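Local atomic coordinates of tRNA (Adenine(22)-N(1))-methyltransferase (Mycoplasma capricolum subsp. capricolum, PDB entry 6QE6), a protein that binds S-adenosyl-L-homocysteine, the spent form of its methyl donor, and probably methylates N1 of adenine 22 in tRNA. Residues P50-L53 with V54-K58; I203-L206 with E207-S211; N212-K215 with I216-I220. One frame throughout, in Å; residues are numbered along the deposited sequence.

Interaction 1 of 3, residues P50-L53 with V54-K58; sequences PIYL and VQNNK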
ATOM      1  N   PRO A  50      12.861  -2.697  -7.388  1.00 32.10           N
ATOM      2  CA  PRO A  50      13.100  -2.515  -8.833  1.00 32.61           C
ATOM      3  C   PRO A  50      14.100  -3.501  -9.406  1.00 33.66           C
ATOM      4  O   PRO A  50      13.874  -4.037 -10.498  1.00 36.14           O
ATOM      5  CB  PRO A  50      13.610  -1.070  -8.923  1.00 31.71           C
ATOM      6  CG  PRO A  50      12.967  -0.380  -7.789  1.00 29.58           C
ATOM      7  CD  PRO A  50      12.900  -1.406  -6.675  1.00 35.88           C
ATOM      8  N   ILE A  51      15.205  -3.751  -8.695  1.00 32.08           N
ATOM      9  CA  ILE A  51      16.213  -4.698  -9.163  1.00 28.55           C
ATOM     10  C   ILE A  51      15.606  -6.086  -9.333  1.00 33.52           C
ATOM     11  O   ILE A  51      15.747  -6.716 -10.386  1.00 33.81           O
ATOM     12  CB  ILE A  51      17.417  -4.710  -8.201  1.00 37.85           C
ATOM     13  CG1 ILE A  51      18.246  -3.434  -8.377  1.00 36.27           C
ATOM     14  CG2 ILE A  51      18.278  -5.956  -8.398  1.00 35.48           C
ATOM     15  CD1 ILE A  51      19.107  -3.115  -7.189  1.00 38.17           C
ATOM     16  N   TYR A  52      14.905  -6.579  -8.310  1.00 33.67           N
ATOM     17  CA  TYR A  52      14.260  -7.888  -8.411  1.00 34.06           C
ATOM     18  C   TYR A  52      13.328  -7.964  -9.620  1.00 38.40           C
ATOM     19  O   TYR A  52      13.375  -8.930 -10.396  1.00 34.23           O
ATOM     20  CB  TYR A  52      13.482  -8.192  -7.131  1.00 32.71           C
ATOM     21  CG  TYR A  52      12.767  -9.519  -7.165  1.00 35.38           C
ATOM     22  CD1 TYR A  52      13.386 -10.662  -6.657  1.00 34.66           C
ATOM     23  CD2 TYR A  52      11.479  -9.643  -7.710  1.00 34.18           C
ATOM     24  CE1 TYR A  52      12.760 -11.899  -6.679  1.00 38.89           C
ATOM     25  CE2 TYR A  52      10.831 -10.890  -7.744  1.00 38.12           C
ATOM     26  CZ  TYR A  52      11.487 -12.016  -7.217  1.00 45.44           C
ATOM     27  OH  TYR A  52      10.893 -13.262  -7.215  1.00 41.70           O
ATOM     28  N   LEU A  53      12.457  -6.952  -9.781  1.00 32.12           N
ATOM     29  CA  LEU A  53      11.461  -6.970 -10.851  1.00 37.70           C
ATOM     30  C   LEU A  53      12.116  -6.982 -12.228  1.00 33.76           C
ATOM     31  O   LEU A  53      11.657  -7.682 -13.138  1.00 30.21           O
ATOM     32  CB  LEU A  53      10.529  -5.766 -10.721  1.00 34.80           C
ATOM     33  CG  LEU A  53       9.554  -5.748  -9.544  1.00 33.56           C
ATOM     34  CD1 LEU A  53       8.894  -4.399  -9.481  1.00 24.88           C
ATOM     35  CD2 LEU A  53       8.516  -6.843  -9.694  1.00 35.63           C
ATOM     36  N   VAL A  54      13.189  -6.213 -12.400  1.00 33.56           N
ATOM     37  CA  VAL A  54      13.881  -6.223 -13.684  1.00 40.28           C
ATOM     38  C   VAL A  54      14.599  -7.555 -13.898  1.00 37.25           C
ATOM     39  O   VAL A  54      14.528  -8.144 -14.981  1.00 36.12           O
ATOM     40  CB  VAL A  54      14.841  -5.026 -13.776  1.00 38.92           C
ATOM     41  CG1 VAL A  54      15.881  -5.259 -14.871  1.00 35.09           C
ATOM     42  CG2 VAL A  54      14.040  -3.759 -14.049  1.00 37.75           C
ATOM     43  N   GLN A  55      15.270  -8.068 -12.863  1.00 38.61           N
ATOM     44  CA  GLN A  55      15.978  -9.340 -12.997  1.00 38.78           C
ATOM     45  C   GLN A  55      15.041 -10.475 -13.389  1.00 38.42           C
ATOM     46  O   GLN A  55      15.437 -11.370 -14.135  1.00 35.04           O
ATOM     47  CB  GLN A  55      16.704  -9.684 -11.697  1.00 37.25           C
ATOM     48  CG  GLN A  55      17.960  -8.857 -11.479  1.00 40.49           C
ATOM     49  CD  GLN A  55      18.717  -9.238 -10.225  1.00 47.59           C
ATOM     50  OE1 GLN A  55      18.119  -9.525  -9.184  1.00 53.10           O
ATOM     51  NE2 GLN A  55      20.045  -9.221 -10.310  1.00 50.04           N
ATOM     52  N   ASN A  56      13.799 -10.458 -12.918  1.00 42.95           N
ATOM     53  CA  ASN A  56      12.869 -11.538 -13.218  1.00 42.30           C
ATOM     54  C   ASN A  56      11.941 -11.213 -14.382  1.00 37.91           C
ATOM     55  O   ASN A  56      10.967 -11.936 -14.610  1.00 42.61           O
ATOM     56  CB  ASN A  56      12.074 -11.902 -11.968  1.00 39.63           C
ATOM     57  CG  ASN A  56      12.918 -12.665 -10.956  1.00 46.41           C
ATOM     58  OD1 ASN A  56      12.730 -13.865 -10.746  1.00 52.63           O
ATOM     59  ND2 ASN A  56      13.868 -11.972 -10.338  1.00 44.62           N
ATOM     60  N   ASN A  57      12.248 -10.168 -15.145  1.00 37.57           N
ATOM     61  CA  ASN A  57      11.515  -9.839 -16.369  1.00 43.00           C
ATOM     62  C   ASN A  57      10.031  -9.562 -16.092  1.00 41.87           C
ATOM     63  O   ASN A  57       9.168  -9.788 -16.946  1.00 42.12           O
ATOM     64  CB  ASN A  57      11.688 -10.943 -17.425  1.00 42.06           C
ATOM     65  CG  ASN A  57      13.115 -11.509 -17.457  1.00 53.78           C
ATOM     66  OD1 ASN A  57      14.083 -10.791 -17.746  1.00 57.43           O
ATOM     67  ND2 ASN A  57      13.248 -12.801 -17.156  1.00 50.70           N
ATOM     68  N   LYS A  58       9.719  -9.071 -14.889  1.00 36.29           N
ATOM     69  CA  LYS A  58       8.367  -8.615 -14.605  1.00 33.25           C
ATOM     70  C   LYS A  58       8.134  -7.215 -15.155  1.00 35.72           C
ATOM     71  O   LYS A  58       7.011  -6.873 -15.538  1.00 35.19           O
ATOM     72  CB  LYS A  58       8.111  -8.677 -13.101  1.00 33.70           C
ATOM     73  CG  LYS A  58       8.029 -10.111 -12.594  1.00 34.07           C
ATOM     74  CD  LYS A  58       8.172 -10.219 -11.094  1.00 33.88           C
ATOM     75  CE  LYS A  58       7.534 -11.497 -10.596  1.00 33.69           C
ATOM     76  NZ  LYS A  58       6.051 -11.390 -10.586  1.00 33.40           N
TER
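Asn-56 lays its amide over the ring of Tyr-52 one helical turn back, with ND2 above the ring centre at 3.7 Å from its plane and the amide and ring planes only 18° apart. The same ND2 donates to the carbonyl O of Tyr-52 (3.1 Å), which also accepts from Asn-56 N (3.0 Å), so two N-H groups of one residue grip one oxygen and fix the stacked amide. Tyr-52 can lie beneath it because its CG stands anti to the backbone N (chi1 179°). This is the solvent-facing side, held by those two bonds: Asn-56 is exposed and Tyr-52 partly so. The tightly packed side is built by Leu-53 and Val-54, both buried against Thr-59 of the next strand. There Leu-53 CD2 meets Lys-58 CD at 3.7 Å, the two side chains crossing at about a right angle, while Lys-58 NZ runs on to hydrogen-bond Ala-30 O, Ile-33 O and Asn-34 OD1. Lys-58 N to Leu-53 O (3.0 Å) and Asn-57 N to Val-54 O (3.1 Å), with Asn-57 at positive phi (60°), make a Schellman motif, ending the helix of a beta-alpha-beta unit (strands 36-42 and 59-66) of the methyltransferase domain that holds S-adenosyl-L-homocysteine.

Interaction 2 of 3, residues I203-L206 with E207-S211; sequences ISYL and ENEIS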
ATOM      1  N   ILE A 203      -8.577 -11.473  11.617  1.00 29.45           N
ATOM      2  CA  ILE A 203      -9.577 -11.508  12.675  1.00 35.22           C
ATOM      3  C   ILE A 203      -8.899 -11.414  14.035  1.00 33.08           C
ATOM      4  O   ILE A 203      -9.342 -10.670  14.919  1.00 29.92           O
ATOM      5  CB  ILE A 203     -10.455 -12.768  12.548  1.00 38.29           C
ATOM      6  CG1 ILE A 203     -11.307 -12.680  11.277  1.00 33.97           C
ATOM      7  CG2 ILE A 203     -11.345 -12.914  13.759  1.00 29.46           C
ATOM      8  CD1 ILE A 203     -11.976 -13.983  10.903  1.00 34.37           C
ATOM      9  N   SER A 204      -7.788 -12.131  14.204  1.00 35.86           N
ATOM     10  CA  SER A 204      -7.042 -12.074  15.457  1.00 34.09           C
ATOM     11  C   SER A 204      -6.605 -10.646  15.767  1.00 32.07           C
ATOM     12  O   SER A 204      -6.795 -10.149  16.887  1.00 29.07           O
ATOM     13  CB  SER A 204      -5.844 -13.005  15.370  1.00 29.52           C
ATOM     14  OG  SER A 204      -5.162 -12.982  16.591  1.00 43.37           O
ATOM     15  N   TYR A 205      -6.052  -9.960  14.761  1.00 30.23           N
ATOM     16  CA  TYR A 205      -5.662  -8.564  14.919  1.00 30.80           C
ATOM     17  C   TYR A 205      -6.848  -7.690  15.339  1.00 33.46           C
ATOM     18  O   TYR A 205      -6.701  -6.795  16.182  1.00 30.58           O
ATOM     19  CB  TYR A 205      -5.051  -8.063  13.611  1.00 29.91           C
ATOM     20  CG  TYR A 205      -4.710  -6.594  13.621  1.00 34.71           C
ATOM     21  CD1 TYR A 205      -3.457  -6.158  14.059  1.00 35.22           C
ATOM     22  CD2 TYR A 205      -5.628  -5.645  13.199  1.00 28.66           C
ATOM     23  CE1 TYR A 205      -3.133  -4.822  14.076  1.00 30.71           C
ATOM     24  CE2 TYR A 205      -5.318  -4.306  13.218  1.00 33.80           C
ATOM     25  CZ  TYR A 205      -4.066  -3.901  13.652  1.00 36.66           C
ATOM     26  OH  TYR A 205      -3.749  -2.562  13.670  1.00 41.85           O
ATOM     27  N   LEU A 206      -8.032  -7.935  14.756  1.00 32.96           N
ATOM     28  CA  LEU A 206      -9.190  -7.082  15.028  1.00 33.13           C
ATOM     29  C   LEU A 206      -9.747  -7.336  16.425  1.00 35.46           C
ATOM     30  O   LEU A 206     -10.208  -6.402  17.090  1.00 34.07           O
ATOM     31  CB  LEU A 206     -10.275  -7.300  13.971  1.00 30.74           C
ATOM     32  CG  LEU A 206      -9.953  -6.755  12.592  1.00 31.81           C
ATOM     33  CD1 LEU A 206     -11.039  -7.123  11.594  1.00 29.76           C
ATOM     34  CD2 LEU A 206      -9.781  -5.244  12.694  1.00 33.30           C
ATOM     35  N   GLU A 207      -9.733  -8.594  16.881  1.00 34.46           N
ATOM     36  CA  GLU A 207     -10.097  -8.858  18.266  1.00 34.42           C
ATOM     37  C   GLU A 207      -9.116  -8.179  19.216  1.00 30.53           C
ATOM     38  O   GLU A 207      -9.525  -7.627  20.242  1.00 29.14           O
ATOM     39  CB  GLU A 207     -10.175 -10.371  18.518  1.00 33.05           C
ATOM     40  CG  GLU A 207     -10.925 -11.107  17.420  1.00 37.81           C
ATOM     41  CD  GLU A 207     -12.143 -11.912  17.887  1.00 53.98           C
ATOM     42  OE1 GLU A 207     -12.980 -11.373  18.655  1.00 62.45           O
ATOM     43  OE2 GLU A 207     -12.289 -13.081  17.442  1.00 56.07           O
ATOM     44  N   ASN A 208      -7.824  -8.146  18.863  1.00 33.73           N
ATOM     45  CA  ASN A 208      -6.882  -7.435  19.725  1.00 34.59           C
ATOM     46  C   ASN A 208      -7.144  -5.931  19.718  1.00 40.16           C
ATOM     47  O   ASN A 208      -6.930  -5.261  20.741  1.00 36.35           O
ATOM     48  CB  ASN A 208      -5.433  -7.724  19.328  1.00 38.84           C
ATOM     49  CG  ASN A 208      -4.425  -7.208  20.382  1.00 45.81           C
ATOM     50  OD1 ASN A 208      -4.478  -7.598  21.557  1.00 46.51           O
ATOM     51  ND2 ASN A 208      -3.523  -6.315  19.963  1.00 44.90           N
ATOM     52  N   GLU A 209      -7.624  -5.394  18.584  1.00 33.23           N
ATOM     53  CA  GLU A 209      -8.043  -3.999  18.539  1.00 35.13           C
ATOM     54  C   GLU A 209      -9.212  -3.737  19.491  1.00 32.86           C
ATOM     55  O   GLU A 209      -9.253  -2.702  20.169  1.00 32.22           O
ATOM     56  CB  GLU A 209      -8.404  -3.617  17.098  1.00 38.58           C
ATOM     57  CG  GLU A 209      -8.000  -2.209  16.701  1.00 43.38           C
ATOM     58  CD  GLU A 209      -6.529  -1.914  16.990  1.00 53.85           C
ATOM     59  OE1 GLU A 209      -5.650  -2.490  16.303  1.00 47.23           O
ATOM     60  OE2 GLU A 209      -6.248  -1.105  17.910  1.00 60.39           O
ATOM     61  N   ILE A 210     -10.165  -4.668  19.575  1.00 32.00           N
ATOM     62  CA  ILE A 210     -11.271  -4.500  20.519  1.00 32.36           C
ATOM     63  C   ILE A 210     -10.752  -4.473  21.954  1.00 33.42           C
ATOM     64  O   ILE A 210     -11.202  -3.660  22.770  1.00 34.82           O
ATOM     65  CB  ILE A 210     -12.330  -5.603  20.321  1.00 32.27           C
ATOM     66  CG1 ILE A 210     -13.092  -5.397  19.017  1.00 30.71           C
ATOM     67  CG2 ILE A 210     -13.331  -5.608  21.474  1.00 29.10           C
ATOM     68  CD1 ILE A 210     -14.196  -6.420  18.796  1.00 28.62           C
ATOM     69  N   SER A 211      -9.783  -5.336  22.279  1.00 30.39           N
ATOM     70  CA  SER A 211      -9.222  -5.347  23.634  1.00 32.46           C
ATOM     71  C   SER A 211      -8.572  -4.018  23.974  1.00 32.13           C
ATOM     72  O   SER A 211      -8.753  -3.484  25.073  1.00 34.60           O
ATOM     73  CB  SER A 211      -8.194  -6.465  23.783  1.00 30.54           C
ATOM     74  OG  SER A 211      -8.832  -7.708  23.645  1.00 40.44           O
TER
HETATM   75  O   HOH W   1      -4.524  -4.985  17.016  1.00 38.60           O
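Ile-203 to Leu-206 and Glu-207 to Ser-211 are successive turns of one unbroken helix, tied by four i to i+4 backbone bonds: Glu-207 N to Ile-203 O (2.9 Å), then Asn-208 to Ser-204, Glu-209 to Tyr-205 and Ile-210 to Leu-206. The first is the straightest, with an N-H...O angle of 167°; phi and psi stay helical throughout. On one flank Tyr-205 and Glu-209 lie side by side and point the same way. Glu-209 OE1 approaches the phenol end of the ring obliquely, 3.4 Å from Tyr-205 CZ, with the carboxylate and ring planes 57° apart. A bend at chi2 (52°) brings OE1 to the phenol end. Water 1 links the two residues: it donates both to Tyr-205 O (3.0 Å) and to Glu-209 OE1 (2.8 Å), bridging backbone and carboxylate, and it also accepts a weak bond from Asn-208 ND2. The water sits 3.2 Å above one face of the Tyr-205 ring, displaced toward its rim. On another flank Glu-207 runs alongside Ile-203, its CG only 3.0 Å from Ile-203 O and its OE2 3.8 Å from Ile-203 CG2; the carboxylate's principal partner is Arg-238, which forms a salt bridge with OE1. Helix 225-244 packs against this side, Ile-244 meeting Ile-203 while Ile-237 and Ile-241 meet Leu-206. The Tyr-205 ring turns instead to the sheet, edge-to-face with Tyr-168 of strand 168-175 and meeting Phe-161 of strand 155-163.

Interaction 3 of 3, residues N212-K215 with I216-I220; sequences NLTK and ILNQI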
ATOM      1  N   ASN A 212      -7.786  -3.475  23.050  1.00 33.61           N
ATOM      2  CA  ASN A 212      -7.129  -2.211  23.343  1.00 33.64           C
ATOM      3  C   ASN A 212      -8.159  -1.105  23.554  1.00 33.61           C
ATOM      4  O   ASN A 212      -8.027  -0.296  24.481  1.00 34.92           O
ATOM      5  CB  ASN A 212      -6.133  -1.881  22.231  1.00 33.21           C
ATOM      6  CG  ASN A 212      -4.921  -2.829  22.225  1.00 40.05           C
ATOM      7  OD1 ASN A 212      -4.524  -3.377  23.265  1.00 44.52           O
ATOM      8  ND2 ASN A 212      -4.329  -3.020  21.052  1.00 39.05           N
ATOM      9  N   LEU A 213      -9.229  -1.101  22.751  1.00 33.42           N
ATOM     10  CA  LEU A 213     -10.282  -0.092  22.889  1.00 32.48           C
ATOM     11  C   LEU A 213     -11.050  -0.248  24.203  1.00 32.94           C
ATOM     12  O   LEU A 213     -11.455   0.747  24.822  1.00 33.74           O
ATOM     13  CB  LEU A 213     -11.240  -0.179  21.699  1.00 29.62           C
ATOM     14  CG  LEU A 213     -10.696   0.174  20.316  1.00 32.71           C
ATOM     15  CD1 LEU A 213     -11.761  -0.097  19.236  1.00 31.52           C
ATOM     16  CD2 LEU A 213     -10.221   1.631  20.299  1.00 26.46           C
ATOM     17  N   THR A 214     -11.274  -1.488  24.634  1.00 32.54           N
ATOM     18  CA  THR A 214     -11.931  -1.735  25.914  1.00 36.22           C
ATOM     19  C   THR A 214     -11.114  -1.177  27.085  1.00 35.18           C
ATOM     20  O   THR A 214     -11.675  -0.576  28.011  1.00 32.06           O
ATOM     21  CB  THR A 214     -12.170  -3.238  26.072  1.00 33.91           C
ATOM     22  OG1 THR A 214     -12.940  -3.707  24.957  1.00 31.88           O
ATOM     23  CG2 THR A 214     -12.913  -3.546  27.372  1.00 30.68           C
ATOM     24  N   LYS A 215      -9.786  -1.365  27.059  1.00 36.29           N
ATOM     25  CA  LYS A 215      -8.918  -0.754  28.067  1.00 36.33           C
ATOM     26  C   LYS A 215      -9.143   0.749  28.164  1.00 37.51           C
ATOM     27  O   LYS A 215      -9.145   1.321  29.261  1.00 39.64           O
ATOM     28  CB  LYS A 215      -7.449  -1.013  27.734  1.00 39.10           C
ATOM     29  CG  LYS A 215      -6.920  -2.388  28.050  1.00 39.81           C
ATOM     30  CD  LYS A 215      -5.385  -2.364  27.944  1.00 55.72           C
ATOM     31  CE  LYS A 215      -4.779  -1.140  28.676  1.00 56.59           C
ATOM     32  NZ  LYS A 215      -3.294  -0.980  28.477  1.00 56.00           N
ATOM     33  N   ILE A 216      -9.308   1.409  27.018  1.00 37.48           N
ATOM     34  CA  ILE A 216      -9.490   2.856  26.997  1.00 37.74           C
ATOM     35  C   ILE A 216     -10.864   3.231  27.535  1.00 38.44           C
ATOM     36  O   ILE A 216     -11.018   4.253  28.219  1.00 38.03           O
ATOM     37  CB  ILE A 216      -9.272   3.386  25.566  1.00 36.30           C
ATOM     38  CG1 ILE A 216      -7.831   3.151  25.142  1.00 27.63           C
ATOM     39  CG2 ILE A 216      -9.651   4.870  25.451  1.00 33.75           C
ATOM     40  CD1 ILE A 216      -7.617   3.344  23.661  1.00 34.49           C
ATOM     41  N   LEU A 217     -11.884   2.416  27.232  1.00 34.09           N
ATOM     42  CA  LEU A 217     -13.217   2.674  27.765  1.00 33.07           C
ATOM     43  C   LEU A 217     -13.242   2.592  29.287  1.00 38.79           C
ATOM     44  O   LEU A 217     -14.096   3.228  29.924  1.00 38.61           O
ATOM     45  CB  LEU A 217     -14.238   1.695  27.172  1.00 32.12           C
ATOM     46  CG  LEU A 217     -14.748   1.868  25.734  1.00 36.47           C
ATOM     47  CD1 LEU A 217     -15.961   0.982  25.488  1.00 38.27           C
ATOM     48  CD2 LEU A 217     -15.076   3.316  25.397  1.00 36.53           C
ATOM     49  N   ASN A 218     -12.328   1.815  29.892  1.00 32.00           N
ATOM     50  CA  ASN A 218     -12.252   1.724  31.346  1.00 33.57           C
ATOM     51  C   ASN A 218     -11.313   2.765  31.939  1.00 35.79           C
ATOM     52  O   ASN A 218     -10.840   2.594  33.064  1.00 35.41           O
ATOM     53  CB  ASN A 218     -11.833   0.316  31.779  1.00 32.95           C
ATOM     54  CG  ASN A 218     -12.951  -0.693  31.634  1.00 32.36           C
ATOM     55  OD1 ASN A 218     -13.749  -0.888  32.545  1.00 33.46           O
ATOM     56  ND2 ASN A 218     -13.011  -1.348  30.481  1.00 35.39           N
ATOM     57  N   GLN A 219     -11.030   3.834  31.207  1.00 37.49           N
ATOM     58  CA  GLN A 219     -10.131   4.884  31.675  1.00 41.20           C
ATOM     59  C   GLN A 219     -10.651   6.290  31.444  1.00 41.15           C
ATOM     60  O   GLN A 219     -10.386   7.167  32.267  1.00 46.84           O
ATOM     61  CB  GLN A 219      -8.766   4.760  30.996  1.00 34.24           C
ATOM     62  CG  GLN A 219      -8.113   3.435  31.239  1.00 41.81           C
ATOM     63  CD  GLN A 219      -6.894   3.247  30.387  1.00 51.33           C
ATOM     64  OE1 GLN A 219      -6.680   3.993  29.431  1.00 52.54           O
ATOM     65  NE2 GLN A 219      -6.081   2.248  30.720  1.00 58.08           N
ATOM     66  N   ILE A 220     -11.370   6.546  30.370  1.00 45.20           N
ATOM     67  CA  ILE A 220     -11.842   7.874  30.078  1.00 42.91           C
ATOM     68  C   ILE A 220     -13.275   7.995  30.561  1.00 41.14           C
ATOM     69  O   ILE A 220     -13.953   7.006  30.845  1.00 43.62           O
ATOM     70  CB  ILE A 220     -11.729   8.190  28.578  1.00 41.04           C
ATOM     71  CG1 ILE A 220     -12.715   7.331  27.787  1.00 41.83           C
ATOM     72  CG2 ILE A 220     -10.290   7.974  28.104  1.00 39.96           C
ATOM     73  CD1 ILE A 220     -12.515   7.423  26.296  1.00 44.12           C
TER
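Asn-218 folds its side chain back along Thr-214, so that ND2 lies 2.9 Å from Thr-214 O and 3.8 Å from Thr-214 CG2. The asparagine's CG is anti to its own carbonyl carbon (chi1 -75°), which carries the amide back beside the preceding turn. The acceptor lies close to the plane of the Asn-218 amide, 13° out of it, yet ND2 stands 44° above the plane of the Thr-214 carbonyl, not on a lone pair. Asn-218 N reaches the same oxygen from the opposite face (3.1 Å), and the two bonds hold the amide in place where the helix ends; Asn-218 is the first residue to leave helical angles. Thr-214 sets its methyl toward this amide, CG2 being anti to the backbone N, while OG1 points back and bonds Ile-210 O. Lys-215 and Gln-219 run side by side. The Gln-219 chain, extended beyond CG, lies close over the Lys-215 carbonyl, with CG 3.1 Å and CD 3.2 Å from Lys-215 O; only the side-chain ends are loosely paired, Lys-215 bending at chi3 and leaving its CE 4.2 Å from Gln-219 NE2. Ile-216 O then accepts from both Gln-219 N and Ile-220 N as the chain turns away. The apolar side chains face helix 225-244: Leu-213 packs on Ile-234, Ile-216 on Ile-230, and Leu-217 on Tyr-227 and Ile-230.

Along the chain the three come in series, and they fall into two groups. Interactions 2 and 3 adjoin on helix 200-217, their centres about 14 Å apart; interaction 2 covers most of its first two-thirds and interaction 3 its C-terminal end. Both put apolar side chains on helix 225-244, with partners running backward along it (Ile-244 for Ile-203, Ile-234 for Leu-213, Tyr-227 for Leu-217), as in an antiparallel pair. Interaction 1 ends helix 48-55 on the opposite side of the chain's centre, about 37 Å from interaction 2 and 47 Å from interaction 3 between centres. Only interaction 1 lies near the cofactor product, Pro-50's side chain being about 7 Å away; the helix pair lies far from it but meets the far end of the same sheet through Tyr-205.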